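Local structure of glycoside Hydrolase Family 43_12 (Metagenome, 7JVH) at residues T134-T139 against Y209-D214. The protein probably hydrolyses glycosidic bonds in plant-derived arabinose- or xylose-containing polysaccharides or oligosaccharides. Residues are numbered along the deposited sequence; the frame is centred on the assembly and turned at random.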
loop_
_atom_site.group_PDB
_atom_site.type_symbol
_atom_site.label_atom_id
_atom_site.label_comp_id
_atom_site.label_asym_id
_atom_site.label_seq_id
_atom_site.Cartn_x
_atom_site.Cartn_y
_atom_site.Cartn_z
ATOM N N THR A 134 14.717 -14.432 15.424
ATOM C CA THR A 134 14.941 -13.119 14.829
ATOM C C THR A 134 14.000 -12.885 13.673
ATOM O O THR A 134 13.756 -13.792 12.881
ATOM C CB THR A 134 16.387 -12.950 14.301
ATOM O OG1 THR A 134 17.328 -13.337 15.316
ATOM C CG2 THR A 134 16.647 -11.488 13.907
ATOM N N PHE A 135 13.489 -11.653 13.590
ATOM C CA PHE A 135 12.633 -11.205 12.490
ATOM C C PHE A 135 13.470 -10.525 11.392
ATOM O O PHE A 135 14.531 -9.964 11.652
ATOM C CB PHE A 135 11.544 -10.260 13.003
ATOM C CG PHE A 135 10.499 -10.932 13.861
ATOM C CD1 PHE A 135 10.710 -11.130 15.231
ATOM C CD2 PHE A 135 9.298 -11.355 13.309
ATOM C CE1 PHE A 135 9.751 -11.743 16.014
ATOM C CE2 PHE A 135 8.334 -11.969 14.089
ATOM C CZ PHE A 135 8.559 -12.164 15.443
ATOM N N TYR A 136 12.950 -10.580 10.161
ATOM C CA TYR A 136 13.592 -10.074 8.949
ATOM C C TYR A 136 12.532 -9.410 8.071
ATOM O O TYR A 136 11.504 -10.012 7.770
ATOM C CB TYR A 136 14.220 -11.234 8.175
ATOM C CG TYR A 136 15.440 -11.843 8.823
ATOM C CD1 TYR A 136 15.329 -12.895 9.736
ATOM C CD2 TYR A 136 16.710 -11.383 8.504
ATOM C CE1 TYR A 136 16.449 -13.448 10.323
ATOM C CE2 TYR A 136 17.849 -11.940 9.079
ATOM C CZ TYR A 136 17.713 -12.972 9.993
ATOM O OH TYR A 136 18.817 -13.538 10.574
HETATM N N MSE A 137 12.782 -8.160 7.679
HETATM C CA MSE A 137 11.991 -7.502 6.650
HETATM C C MSE A 137 12.914 -7.193 5.473
HETATM O O MSE A 137 13.798 -6.343 5.583
HETATM C CB MSE A 137 11.348 -6.228 7.213
HETATM C CG MSE A 137 10.142 -5.749 6.433
HETATM SE SE MSE A 137 10.629 -5.040 4.682
HETATM C CE MSE A 137 9.956 -6.414 3.545
ATOM N N ILE A 138 12.711 -7.904 4.359
ATOM C CA ILE A 138 13.561 -7.772 3.186
ATOM C C ILE A 138 12.769 -7.254 1.971
ATOM O O ILE A 138 11.699 -7.755 1.651
ATOM C CB ILE A 138 14.269 -9.113 2.863
ATOM C CG1 ILE A 138 15.354 -8.914 1.808
ATOM C CG2 ILE A 138 13.281 -10.167 2.396
ATOM C CD1 ILE A 138 16.180 -10.168 1.553
ATOM N N THR A 139 13.345 -6.268 1.274
ATOM C CA THR A 139 12.689 -5.585 0.162
ATOM C C THR A 139 13.688 -4.920 -0.797
ATOM O O THR A 139 14.899 -4.974 -0.579
ATOM C CB THR A 139 11.716 -4.526 0.718
ATOM O OG1 THR A 139 10.934 -3.982 -0.345
ATOM C CG2 THR A 139 12.458 -3.421 1.425
ATOM N N TYR A 209 22.658 -17.770 1.845
ATOM C CA TYR A 209 22.689 -16.533 2.620
ATOM C C TYR A 209 23.541 -16.748 3.858
ATOM O O TYR A 209 23.461 -17.790 4.502
ATOM C CB TYR A 209 21.260 -16.121 2.998
ATOM C CG TYR A 209 21.085 -14.761 3.671
ATOM C CD1 TYR A 209 20.941 -13.589 2.920
ATOM C CD2 TYR A 209 20.998 -14.656 5.057
ATOM C CE1 TYR A 209 20.753 -12.356 3.539
ATOM C CE2 TYR A 209 20.808 -13.430 5.684
ATOM C CZ TYR A 209 20.686 -12.282 4.926
ATOM O OH TYR A 209 20.499 -11.060 5.555
ATOM N N ASP A 210 24.371 -15.751 4.168
ATOM C CA ASP A 210 25.258 -15.775 5.311
ATOM C C ASP A 210 24.591 -15.009 6.448
ATOM O O ASP A 210 24.430 -13.789 6.362
ATOM C CB ASP A 210 26.606 -15.149 4.949
ATOM C CG ASP A 210 27.623 -15.270 6.074
ATOM O OD1 ASP A 210 27.264 -15.036 7.248
ATOM O OD2 ASP A 210 28.791 -15.607 5.790
ATOM N N LEU A 211 24.215 -15.735 7.509
ATOM C CA LEU A 211 23.468 -15.177 8.627
ATOM C C LEU A 211 24.313 -14.215 9.449
ATOM O O LEU A 211 23.817 -13.194 9.906
ATOM C CB LEU A 211 22.889 -16.290 9.503
ATOM C CG LEU A 211 21.864 -17.156 8.763
ATOM C CD1 LEU A 211 21.872 -18.587 9.279
ATOM C CD2 LEU A 211 20.469 -16.551 8.833
ATOM N N GLU A 212 25.600 -14.536 9.608
ATOM C CA GLU A 212 26.537 -13.684 10.341
ATOM C C GLU A 212 26.684 -12.329 9.658
ATOM O O GLU A 212 26.512 -11.299 10.291
ATOM C CB GLU A 212 27.891 -14.373 10.504
ATOM C CG GLU A 212 27.795 -15.682 11.279
ATOM C CD GLU A 212 27.340 -16.875 10.432
ATOM O OE1 GLU A 212 27.764 -16.968 9.259
ATOM O OE2 GLU A 212 26.539 -17.700 10.927
ATOM N N LYS A 213 26.955 -12.347 8.350
ATOM C CA LYS A 213 27.239 -11.142 7.567
ATOM C C LYS A 213 25.999 -10.457 6.966
ATOM O O LYS A 213 26.089 -9.320 6.526
ATOM C CB LYS A 213 28.241 -11.474 6.447
ATOM C CG LYS A 213 29.741 -11.124 6.692
ATOM C CD LYS A 213 30.351 -11.657 7.993
ATOM C CE LYS A 213 31.178 -10.589 8.720
ATOM N NZ LYS A 213 30.299 -9.452 9.161
ATOM N N ASP A 214 24.864 -11.157 6.947
ATOM C CA ASP A 214 23.637 -10.673 6.310
ATOM C C ASP A 214 23.933 -10.226 4.880
ATOM O O ASP A 214 23.752 -9.067 4.518
ATOM C CB ASP A 214 22.993 -9.557 7.136
ATOM C CG ASP A 214 22.318 -10.074 8.396
ATOM O OD1 ASP A 214 21.376 -10.877 8.283
ATOM O OD2 ASP A 214 22.731 -9.676 9.495
#
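Tyr136 reaches from strand 134-142 to the turn that follows strand 203-210, meeting Asp214 and Leu211 there. Its CB points toward the turn, and with CG anti to the carbonyl carbon (chi1 -71°) the ring is directed at the turn. Along one edge CE2 comes 3.8 Å from Asp214 OD1, which lies near the ring plane, the carboxylate being turned 59° from it. Tyr209 OH comes obliquely to Tyr136 CE2, at 4.5 Å. At the tip, Tyr136 OH touches Leu211 CD2 at 3.9 Å and is hydrogen-bonded to Asn132 ND2, while Phe178 meets the ring itself. The carboxylate is gripped twice: Tyr209 OH donates to the anti lone pair of Asp214 OD1 (2.9 Å), and OD2 forms a salt bridge with Lys153. A leucine in place of Asp214 would probably leave the hydroxyl of the buried Tyr209 without this acceptor and Lys153 without this counter-charge. Asp210 OD1 shapes the turn by accepting from Lys213 N, an Asx motif. The contact thus packs two neighbouring four-stranded antiparallel sheets, blades of the five-bladed beta-propeller characteristic of family 43 catalytic domains.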